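Local coordinates for N-acetylneuraminic acid outer membrane channel protein NanC (PDB 2WJR) that forms a monomeric, weakly anion-selective outer membrane channel through which N-acetylneuraminic acid enters the bacterium, at residues S79-R84 with K110-Q115; V126-G131 with T148-Q153; K163-N168 with D190-Y195. The protein carries 1 engineered substitution. All coordinates share one frame; numbering follows the deposited sequence.

In the fold
All three contacts join elements of one antiparallel barrel near its extracellular end. Contact 1 (79-84 with 110-115) is a surface contact; contacts 2 and 3 are each partly buried. Contact 2 has a regular ladder between strands 126-136 and 141-152, whereas contacts 1 and 3 depend on loop residues, a tyrosine ring lodged beside a turn in contact 1 and an aspartate reaching a strand backbone in contact 3. Contacts 2 and 3 meet directly, because strand 141-152 pairs with strand 164-174 and Y150 OH is probably hydrogen-bonded to E167. Contact 1 touches neither, yet one buffer molecule bound by R84 and K110 also approaches Y150 and Q192.

Contact 1. Residues S79-R84 with K110-Q115; sequences SSNGTR and KAYRQQ. With EPE (4-(2-hydroxyethyl)-1-piperazine ethanesulfonic acid), chain B; PO4 (phosphate ion), chain D.
At the extracellular rim of the barrel, strands 82-94 and 99-110 are still paired at R84 and K110, an antiparallel non-hydrogen-bonded pair with R84 CG 4.0 Å from K110 CG. One step beyond, A111 N donates to T83 O over 2.9 Å with an N-H...O angle of 161°. The chain of 79-84 turns tightly here: S79 and G82 exchange two backbone hydrogen bonds, and the dihedrals of S80 and N81 fit a type I turn. Y112 lays one face of its ring on this turn: with chi1 at 53° its CG sits between the backbone N and the carbonyl carbon. N81 O stands 3.4 Å above that face, offset to the rim, and N81 CB comes within 3.3 Å of Y112 CE2; the other face receives K110 CB. G82, whose backbone angles suit glycine, has no side chain and leaves room for the ring, whose face looks onto G82 N.

The long side chains of the R84-K110 pair reach the sulfonate of a HEPES molecule, probably from the crystallisation liquor. R84 NH2 binds EPE O2S at 2.8 Å, near the guanidinium plane and with an N-H...O angle of 164°, while K110 NZ binds EPE O3S at 2.8 Å. K110, extended beyond CG, also donates to Q114 OE1 at 2.8 Å, in the carbonyl plane on a lone pair, and forms a salt bridge with D124. R9 binds the same buffer molecule. Such basic groups gathered around a sulfonate are consistent with a channel of weak anion selectivity that passes an acidic sugar.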
loop_
_atom_site.group_PDB
_atom_site.type_symbol
_atom_site.label_atom_id
_atom_site.label_comp_id
_atom_site.label_asym_id
_atom_site.label_seq_id
_atom_site.Cartn_x
_atom_site.Cartn_y
_atom_site.Cartn_z
ATOM N N SER A 79 -7.027 -13.171 3.094
ATOM C CA SER A 79 -6.231 -13.650 4.226
ATOM C C SER A 79 -6.923 -14.871 4.846
ATOM O O SER A 79 -7.979 -15.278 4.390
ATOM C CB SER A 79 -6.070 -12.559 5.286
ATOM O OG SER A 79 -7.320 -12.240 5.896
ATOM N N SER A 80 -6.329 -15.432 5.893
ATOM C CA SER A 80 -6.929 -16.575 6.613
ATOM C C SER A 80 -8.244 -16.191 7.312
ATOM O O SER A 80 -9.106 -17.041 7.507
ATOM C CB SER A 80 -5.941 -17.139 7.623
ATOM O OG SER A 80 -5.724 -16.205 8.666
ATOM N N ASN A 81 -8.413 -14.911 7.660
ATOM C CA ASN A 81 -9.698 -14.432 8.181
ATOM C C ASN A 81 -10.775 -14.376 7.113
ATOM O O ASN A 81 -11.950 -14.452 7.427
ATOM C CB ASN A 81 -9.564 -13.049 8.837
ATOM C CG ASN A 81 -8.753 -13.077 10.113
ATOM O OD1 ASN A 81 -8.834 -14.017 10.880
ATOM N ND2 ASN A 81 -7.973 -12.040 10.344
ATOM N N GLY A 82 -10.380 -14.221 5.847
ATOM C CA GLY A 82 -11.345 -14.119 4.740
ATOM C C GLY A 82 -11.029 -13.016 3.719
ATOM O O GLY A 82 -9.867 -12.654 3.514
ATOM N N THR A 83 -12.073 -12.480 3.094
ATOM C CA THR A 83 -11.902 -11.547 1.972
ATOM C C THR A 83 -12.322 -10.138 2.370
ATOM O O THR A 83 -13.314 -9.937 3.065
ATOM C CB THR A 83 -12.698 -11.999 0.730
ATOM O OG1 THR A 83 -12.296 -13.326 0.355
ATOM C CG2 THR A 83 -12.472 -11.030 -0.447
ATOM N N ARG A 84 -11.531 -9.166 1.936
ATOM C CA ARG A 84 -11.798 -7.763 2.201
ATOM C C ARG A 84 -11.819 -7.031 0.859
ATOM O O ARG A 84 -10.885 -7.156 0.093
ATOM C CB ARG A 84 -10.705 -7.198 3.083
ATOM C CG ARG A 84 -10.869 -5.747 3.468
ATOM C CD ARG A 84 -9.549 -5.248 4.034
ATOM N NE ARG A 84 -8.641 -4.838 2.952
ATOM C CZ ARG A 84 -7.331 -4.622 3.080
ATOM N NH1 ARG A 84 -6.626 -4.214 2.027
ATOM N NH2 ARG A 84 -6.707 -4.808 4.235
ATOM N N LYS A 110 -14.945 -5.509 5.053
ATOM C CA LYS A 110 -14.648 -6.917 5.339
ATOM C C LYS A 110 -15.878 -7.788 5.144
ATOM O O LYS A 110 -16.951 -7.496 5.672
ATOM C CB LYS A 110 -14.116 -7.093 6.758
ATOM C CG LYS A 110 -12.681 -6.720 6.915
ATOM C CD LYS A 110 -12.241 -6.782 8.356
ATOM C CE LYS A 110 -10.791 -6.408 8.524
ATOM N NZ LYS A 110 -10.319 -6.494 9.937
ATOM N N ALA A 111 -15.705 -8.863 4.384
ATOM C CA ALA A 111 -16.779 -9.804 4.089
ATOM C C ALA A 111 -16.974 -10.794 5.244
ATOM O O ALA A 111 -17.735 -11.745 5.123
ATOM C CB ALA A 111 -16.479 -10.565 2.798
ATOM N N TYR A 112 -16.295 -10.560 6.352
ATOM C CA TYR A 112 -16.385 -11.416 7.523
ATOM C C TYR A 112 -16.500 -10.545 8.764
ATOM O O TYR A 112 -15.978 -9.423 8.800
ATOM C CB TYR A 112 -15.165 -12.319 7.626
ATOM C CG TYR A 112 -13.835 -11.597 7.586
ATOM C CD1 TYR A 112 -13.268 -11.188 6.378
ATOM C CD2 TYR A 112 -13.134 -11.336 8.758
ATOM C CE1 TYR A 112 -12.030 -10.533 6.349
ATOM C CE2 TYR A 112 -11.917 -10.680 8.740
ATOM C CZ TYR A 112 -11.367 -10.289 7.540
ATOM O OH TYR A 112 -10.162 -9.649 7.561
ATOM N N ARG A 113 -17.194 -11.068 9.764
ATOM C CA ARG A 113 -17.458 -10.334 11.002
ATOM C C ARG A 113 -16.473 -10.714 12.101
ATOM O O ARG A 113 -15.964 -11.829 12.148
ATOM C CB ARG A 113 -18.904 -10.538 11.435
ATOM C CG ARG A 113 -19.879 -10.032 10.403
ATOM C CD ARG A 113 -21.304 -10.427 10.684
ATOM N NE ARG A 113 -21.895 -9.661 11.778
ATOM C CZ ARG A 113 -22.494 -10.183 12.852
ATOM N NH1 ARG A 113 -22.590 -11.499 13.024
ATOM N NH2 ARG A 113 -23.012 -9.376 13.768
ATOM N N GLN A 114 -16.132 -9.743 12.943
ATOM C CA GLN A 114 -15.116 -9.936 13.964
ATOM C C GLN A 114 -15.576 -9.272 15.244
ATOM O O GLN A 114 -16.301 -8.273 15.217
ATOM C CB GLN A 114 -13.761 -9.327 13.570
ATOM C CG GLN A 114 -13.019 -10.062 12.456
ATOM C CD GLN A 114 -11.846 -9.273 11.924
ATOM O OE1 GLN A 114 -12.010 -8.155 11.408
ATOM N NE2 GLN A 114 -10.668 -9.846 12.026
ATOM N N GLN A 115 -15.097 -9.815 16.356
ATOM C CA GLN A 115 -15.413 -9.249 17.660
ATOM C C GLN A 115 -14.859 -7.821 17.788
ATOM O O GLN A 115 -13.650 -7.575 17.630
ATOM C CB GLN A 115 -14.879 -10.126 18.791
ATOM C CG GLN A 115 -15.375 -9.618 20.145
ATOM C CD GLN A 115 -14.751 -10.314 21.344
ATOM O OE1 GLN A 115 -15.444 -10.578 22.332
ATOM N NE2 GLN A 115 -13.446 -10.557 21.299
HETATM N N1 EPE B . -4.214 -3.824 8.875
HETATM C C2 EPE B . -4.254 -2.346 8.821
HETATM C C3 EPE B . -3.135 -1.747 9.673
HETATM N N4 EPE B . -1.833 -2.227 9.229
HETATM C C5 EPE B . -1.787 -3.676 9.339
HETATM C C6 EPE B . -2.876 -4.346 8.515
HETATM C C7 EPE B . -0.786 -1.568 9.987
HETATM C C8 EPE B . 0.621 -1.927 9.527
HETATM O O8 EPE B . 1.072 -3.010 10.314
HETATM C C9 EPE B . -5.213 -4.342 7.938
HETATM C C10 EPE B . -5.277 -5.865 7.979
HETATM S S EPE B . -6.938 -6.481 7.644
HETATM O O1S EPE B . -6.799 -7.860 7.191
HETATM O O2S EPE B . -7.673 -5.695 6.674
HETATM O O3S EPE B . -7.686 -6.478 8.911
HETATM P P PO4 D . -22.484 -5.596 10.510
HETATM O O1 PO4 D . -23.990 -5.497 10.582
HETATM O O2 PO4 D . -22.107 -5.598 9.044
HETATM O O3 PO4 D . -21.852 -4.398 11.202
HETATM O O4 PO4 D . -22.041 -6.874 11.195
#

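Contact 2. Residues V126-G131 with T148-Q153; sequences VHRWDG and TLYSKQ
D130 OD1 is gripped by three donors: T148 OG1 across the contact, R128 NH2 on its own strand, and Q146 NE2 just before the partner segment. The T148 hydroxyl gives the shortest of these within the two segments, OG1 to OD1 2.5 Å, arriving on the anti side and 34° out of the carboxylate plane. R128 uses the syn lone pairs instead, side-on and nearly coplanar, with NH2 2.9 Å from D130 OD1 and NE 2.8 Å from D130 OD2. This two-bond grip fixes the rotation of the carboxylate. OD2 has a further salt bridge to R104, so the charge is shared between two arginines and probably remains ionised. T148 CG2, on the threonine branch that is not hydrogen-bonded, sits 3.3 Å above one face of the R128 guanidinium, offset toward its rim.

The frame is a beta hairpin of the porin barrel, whose short segments run at 173° to each other. Its hydrogen-bonded pairs are H127-S151 and W129-L149, each closed by two backbone bonds, such as W129 N to L149 O at 2.8 Å. Alternation puts V126, R128, D130, T148, Y150 and K152 on one face and H127, W129, L149 and S151 on the other. The first, mostly polar, probably lines the channel; W129 and L149 probably face lipid.

On the first face R128 and Y150 lie side by side, guanidinium and ring planes 48° apart, and V126 CG1 packs against Y150 CB at 3.7 Å; Y150 OH is bonded to E167. On the other face a water in the H127 ring plane, 2.8 Å from H127 NE2, accepts from Q153 NE2 at 3.2 Å. H127 ND1 is hydrogen-bonded to Y105 OH, while Q153 OE1 is held by Y107 and its side chain touches a bound n-octane.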
loop_
_atom_site.group_PDB
_atom_site.type_symbol
_atom_site.label_atom_id
_atom_site.label_comp_id
_atom_site.label_asym_id
_atom_site.label_seq_id
_atom_site.Cartn_x
_atom_site.Cartn_y
_atom_site.Cartn_z
ATOM N N VAL A 126 -13.070 0.107 6.991
ATOM C CA VAL A 126 -12.086 1.142 7.118
ATOM C C VAL A 126 -12.175 2.178 5.987
ATOM O O VAL A 126 -12.383 1.825 4.825
ATOM C CB VAL A 126 -10.685 0.535 7.126
ATOM C CG1 VAL A 126 -9.635 1.651 6.947
ATOM C CG2 VAL A 126 -10.436 -0.264 8.422
ATOM N N HIS A 127 -12.031 3.447 6.352
ATOM C CA HIS A 127 -11.914 4.550 5.387
ATOM C C HIS A 127 -10.455 4.848 5.226
ATOM O O HIS A 127 -9.787 5.148 6.210
ATOM C CB HIS A 127 -12.580 5.808 5.915
ATOM C CG HIS A 127 -14.057 5.697 6.101
ATOM N ND1 HIS A 127 -14.941 5.630 5.046
ATOM C CD2 HIS A 127 -14.813 5.674 7.227
ATOM C CE1 HIS A 127 -16.173 5.541 5.509
ATOM N NE2 HIS A 127 -16.124 5.571 6.831
ATOM N N ARG A 128 -9.934 4.786 3.998
ATOM C CA ARG A 128 -8.507 4.942 3.776
ATOM C C ARG A 128 -8.188 5.972 2.666
ATOM O O ARG A 128 -8.760 5.932 1.574
ATOM C CB ARG A 128 -7.852 3.598 3.452
ATOM C CG ARG A 128 -6.386 3.734 3.100
ATOM C CD ARG A 128 -5.739 2.427 2.778
ATOM N NE ARG A 128 -4.357 2.641 2.321
ATOM C CZ ARG A 128 -3.298 1.886 2.618
ATOM N NH1 ARG A 128 -3.401 0.815 3.409
ATOM N NH2 ARG A 128 -2.111 2.233 2.128
ATOM N N TRP A 129 -7.274 6.884 2.997
ATOM C CA TRP A 129 -6.780 7.892 2.068
ATOM C C TRP A 129 -5.285 7.671 1.846
ATOM O O TRP A 129 -4.523 7.435 2.802
ATOM C CB TRP A 129 -6.988 9.289 2.652
ATOM C CG TRP A 129 -8.379 9.774 2.620
ATOM C CD1 TRP A 129 -9.333 9.673 3.607
ATOM C CD2 TRP A 129 -8.998 10.459 1.526
ATOM N NE1 TRP A 129 -10.511 10.250 3.169
ATOM C CE2 TRP A 129 -10.321 10.739 1.899
ATOM C CE3 TRP A 129 -8.554 10.850 0.253
ATOM C CZ2 TRP A 129 -11.208 11.409 1.041
ATOM C CZ3 TRP A 129 -9.432 11.509 -0.593
ATOM C CH2 TRP A 129 -10.741 11.792 -0.189
ATOM N N ASP A 130 -4.856 7.765 0.583
ATOM C CA ASP A 130 -3.450 7.773 0.254
ATOM C C ASP A 130 -3.149 8.988 -0.623
ATOM O O ASP A 130 -3.920 9.310 -1.518
ATOM C CB ASP A 130 -3.054 6.499 -0.493
ATOM C CG ASP A 130 -3.096 5.259 0.387
ATOM O OD1 ASP A 130 -2.073 4.937 1.031
ATOM O OD2 ASP A 130 -4.147 4.581 0.369
ATOM N N GLY A 131 -2.047 9.645 -0.326
ATOM C CA GLY A 131 -1.483 10.721 -1.141
ATOM C C GLY A 131 -0.163 10.235 -1.715
ATOM O O GLY A 131 0.574 9.490 -1.063
ATOM N N THR A 148 -0.462 8.055 4.092
ATOM C CA THR A 148 -1.680 7.305 4.263
ATOM C C THR A 148 -2.335 7.653 5.598
ATOM O O THR A 148 -1.648 7.818 6.597
ATOM C CB THR A 148 -1.402 5.799 4.262
ATOM O OG1 THR A 148 -0.666 5.443 3.085
ATOM C CG2 THR A 148 -2.695 4.992 4.376
ATOM N N LEU A 149 -3.642 7.802 5.561
ATOM C CA LEU A 149 -4.474 8.015 6.772
ATOM C C LEU A 149 -5.634 7.030 6.674
ATOM O O LEU A 149 -6.367 7.007 5.668
ATOM C CB LEU A 149 -4.981 9.450 6.825
ATOM C CG LEU A 149 -6.035 9.785 7.894
ATOM C CD1 LEU A 149 -5.460 9.478 9.264
ATOM C CD2 LEU A 149 -6.479 11.277 7.788
ATOM N N TYR A 150 -5.801 6.168 7.672
ATOM C CA TYR A 150 -7.008 5.365 7.706
ATOM C C TYR A 150 -7.660 5.405 9.074
ATOM O O TYR A 150 -6.984 5.572 10.084
ATOM C CB TYR A 150 -6.780 3.927 7.250
ATOM C CG TYR A 150 -5.483 3.289 7.632
ATOM C CD1 TYR A 150 -5.196 2.993 8.960
ATOM C CD2 TYR A 150 -4.563 2.924 6.675
ATOM C CE1 TYR A 150 -4.028 2.355 9.320
ATOM C CE2 TYR A 150 -3.387 2.294 7.017
ATOM C CZ TYR A 150 -3.112 2.011 8.356
ATOM O OH TYR A 150 -1.926 1.395 8.720
ATOM N N SER A 151 -8.968 5.264 9.057
ATOM C CA SER A 151 -9.785 5.342 10.273
ATOM C C SER A 151 -10.860 4.286 10.255
ATOM O O SER A 151 -11.313 3.847 9.199
ATOM C CB SER A 151 -10.434 6.725 10.382
ATOM O OG SER A 151 -11.334 6.919 9.320
ATOM N N LYS A 152 -11.275 3.872 11.448
ATOM C CA LYS A 152 -12.276 2.845 11.612
ATOM C C LYS A 152 -13.663 3.394 11.478
ATOM O O LYS A 152 -13.988 4.452 12.034
ATOM C CB LYS A 152 -12.149 2.198 13.006
ATOM C CG LYS A 152 -10.791 1.649 13.325
ATOM C CD LYS A 152 -10.447 0.494 12.431
ATOM C CE LYS A 152 -9.368 -0.398 12.987
ATOM N NZ LYS A 152 -9.156 -1.568 12.131
ATOM N N GLN A 153 -14.511 2.665 10.765
ATOM C CA GLN A 153 -15.906 3.038 10.680
ATOM C C GLN A 153 -16.654 2.611 11.970
ATOM O O GLN A 153 -17.538 3.319 12.448
ATOM C CB GLN A 153 -16.545 2.395 9.455
ATOM C CG GLN A 153 -18.026 2.620 9.301
ATOM C CD GLN A 153 -18.537 2.127 7.958
ATOM O OE1 GLN A 153 -18.296 0.975 7.568
ATOM N NE2 GLN A 153 -19.231 3.000 7.237
HETATM O O HOH W 1 -18.465 5.893 8.291
#

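Contact 3. Residues K163-N168 with D190-Y195; sequences KWATEN and DRQGVY
Two first torsions bring D190 and T166 together. D190 CG is roughly anti to the backbone N (chi1 -154°), directing its carboxylate at the backbone of strand 164-174, while T166 OG1 at chi1 63° turns to the same carboxylate. T166 N donates to D190 OD2 over 3.1 Å with an N-H...O angle of 147°, meeting that oxygen on its anti side and somewhat above the carboxylate plane. T166 OG1 lies 3.2 Å from D190 OD2, the two side chains crossing at about a right angle. The methyl of A165 lies alongside, with CB 3.7 Å from D190 OD2. The other oxygen serves its own loop: R191 N donates to D190 OD1 at 2.7 Å, on the anti lone pair. With one oxygen held by each segment, the carboxylate has little freedom to rotate, and N160 adds a weak bond to OD1.

This is the extracellular side of the barrel, where the chain leaves strand 180-188, itself paired with 164-174, and enters an outer loop. An inverse gamma turn centred on R191 follows D190, its bond from Q192 N to D190 O being weak. Q192 and G193 then form a classic beta bulge opposite L201.

The turn sends Q192 back over A165, so that Q192 CD stands 3.8 Å from A165 CB and the amide end rests on the methyl. Q192 NE2 is bonded to L189 O and to Y150 OH. On the strand side D190 CB lies 3.4 Å from T166 O.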
loop_
_atom_site.group_PDB
_atom_site.type_symbol
_atom_site.label_atom_id
_atom_site.label_comp_id
_atom_site.label_asym_id
_atom_site.label_seq_id
_atom_site.Cartn_x
_atom_site.Cartn_y
_atom_site.Cartn_z
ATOM N N LYS A 163 -8.549 4.920 16.876
ATOM C CA LYS A 163 -9.435 4.554 15.786
ATOM C C LYS A 163 -8.911 5.062 14.439
ATOM O O LYS A 163 -9.637 5.076 13.456
ATOM C CB LYS A 163 -10.825 5.119 16.040
ATOM C CG LYS A 163 -11.476 4.558 17.312
ATOM C CD LYS A 163 -12.969 4.865 17.342
ATOM C CE LYS A 163 -13.765 3.870 16.540
ATOM N NZ LYS A 163 -15.201 4.239 16.347
ATOM N N TRP A 164 -7.668 5.510 14.423
ATOM C CA TRP A 164 -7.030 5.987 13.182
ATOM C C TRP A 164 -5.554 5.812 13.299
ATOM O O TRP A 164 -5.017 5.680 14.401
ATOM C CB TRP A 164 -7.359 7.442 12.903
ATOM C CG TRP A 164 -6.834 8.412 13.928
ATOM C CD1 TRP A 164 -7.417 8.734 15.119
ATOM C CD2 TRP A 164 -5.638 9.201 13.841
ATOM N NE1 TRP A 164 -6.648 9.653 15.788
ATOM C CE2 TRP A 164 -5.555 9.965 15.025
ATOM C CE3 TRP A 164 -4.625 9.336 12.878
ATOM C CZ2 TRP A 164 -4.509 10.853 15.271
ATOM C CZ3 TRP A 164 -3.575 10.204 13.124
ATOM C CH2 TRP A 164 -3.523 10.959 14.318
ATOM N N ALA A 165 -4.877 5.790 12.150
ATOM C CA ALA A 165 -3.442 5.709 12.127
ATOM C C ALA A 165 -2.951 6.163 10.769
ATOM O O ALA A 165 -3.739 6.373 9.829
ATOM C CB ALA A 165 -2.963 4.307 12.399
ATOM N N THR A 166 -1.644 6.285 10.691
ATOM C CA THR A 166 -0.961 6.794 9.499
ATOM C C THR A 166 0.123 5.834 9.036
ATOM O O THR A 166 0.570 4.942 9.782
ATOM C CB THR A 166 -0.353 8.214 9.745
ATOM O OG1 THR A 166 0.648 8.150 10.773
ATOM C CG2 THR A 166 -1.428 9.194 10.123
ATOM N N GLU A 167 0.489 5.957 7.762
ATOM C CA GLU A 167 1.709 5.361 7.266
ATOM C C GLU A 167 2.371 6.392 6.364
ATOM O O GLU A 167 1.697 7.191 5.703
ATOM C CB GLU A 167 1.455 4.070 6.478
ATOM C CG GLU A 167 0.640 2.989 7.210
ATOM C CD GLU A 167 0.512 1.694 6.404
ATOM O OE1 GLU A 167 1.154 1.578 5.327
ATOM O OE2 GLU A 167 -0.232 0.789 6.849
ATOM N N ASN A 168 3.689 6.367 6.354
ATOM C CA ASN A 168 4.461 7.152 5.425
ATOM C C ASN A 168 5.552 6.286 4.852
ATOM O O ASN A 168 6.372 5.730 5.593
ATOM C CB ASN A 168 5.029 8.391 6.108
ATOM C CG ASN A 168 3.993 9.481 6.277
ATOM O OD1 ASN A 168 3.676 10.202 5.326
ATOM N ND2 ASN A 168 3.422 9.586 7.494
ATOM N N ASP A 190 3.396 4.216 12.099
ATOM C CA ASP A 190 2.735 4.690 13.317
ATOM C C ASP A 190 3.115 3.706 14.452
ATOM O O ASP A 190 3.980 2.858 14.281
ATOM C CB ASP A 190 1.213 4.753 13.071
ATOM C CG ASP A 190 0.495 5.761 13.958
ATOM O OD1 ASP A 190 0.645 5.697 15.213
ATOM O OD2 ASP A 190 -0.274 6.578 13.401
ATOM N N ARG A 191 2.480 3.821 15.604
ATOM C CA ARG A 191 2.770 2.885 16.695
ATOM C C ARG A 191 1.914 1.629 16.550
ATOM O O ARG A 191 1.071 1.351 17.389
ATOM C CB ARG A 191 2.519 3.569 18.030
ATOM C CG ARG A 191 3.431 4.769 18.268
ATOM C CD ARG A 191 3.344 5.211 19.748
ATOM N NE ARG A 191 3.879 4.146 20.599
ATOM C CZ ARG A 191 5.184 3.904 20.780
ATOM N NH1 ARG A 191 5.584 2.898 21.566
ATOM N NH2 ARG A 191 6.103 4.677 20.214
ATOM N N GLN A 192 2.151 0.867 15.482
ATOM C CA GLN A 192 1.308 -0.271 15.134
ATOM C C GLN A 192 2.062 -1.596 15.220
ATOM O O GLN A 192 1.549 -2.641 14.787
ATOM C CB GLN A 192 0.725 -0.092 13.723
ATOM C CG GLN A 192 -0.397 0.919 13.671
ATOM C CD GLN A 192 -1.141 0.929 12.344
ATOM O OE1 GLN A 192 -2.256 0.425 12.250
ATOM N NE2 GLN A 192 -0.521 1.505 11.309
ATOM N N GLY A 193 3.262 -1.553 15.788
ATOM C CA GLY A 193 4.036 -2.765 15.989
ATOM C C GLY A 193 3.368 -3.581 17.090
ATOM O O GLY A 193 2.791 -3.018 18.042
ATOM N N VAL A 194 3.399 -4.898 16.915
ATOM C CA VAL A 194 2.877 -5.849 17.890
ATOM C C VAL A 194 3.938 -6.929 18.049
ATOM O O VAL A 194 4.362 -7.541 17.065
ATOM C CB VAL A 194 1.546 -6.500 17.439
ATOM C CG1 VAL A 194 1.016 -7.454 18.516
ATOM C CG2 VAL A 194 0.503 -5.426 17.128
ATOM N N TYR A 195 4.381 -7.127 19.286
ATOM C CA TYR A 195 5.394 -8.122 19.612
ATOM C C TYR A 195 4.901 -8.909 20.823
ATOM O O TYR A 195 4.754 -8.343 21.902
ATOM C CB TYR A 195 6.716 -7.424 19.914
ATOM C CG TYR A 195 7.896 -8.345 20.136
ATOM C CD1 TYR A 195 8.313 -9.238 19.146
ATOM C CD2 TYR A 195 8.618 -8.308 21.332
ATOM C CE1 TYR A 195 9.404 -10.080 19.353
ATOM C CE2 TYR A 195 9.707 -9.144 21.542
ATOM C CZ TYR A 195 10.092 -10.025 20.553
ATOM O OH TYR A 195 11.178 -10.846 20.760
#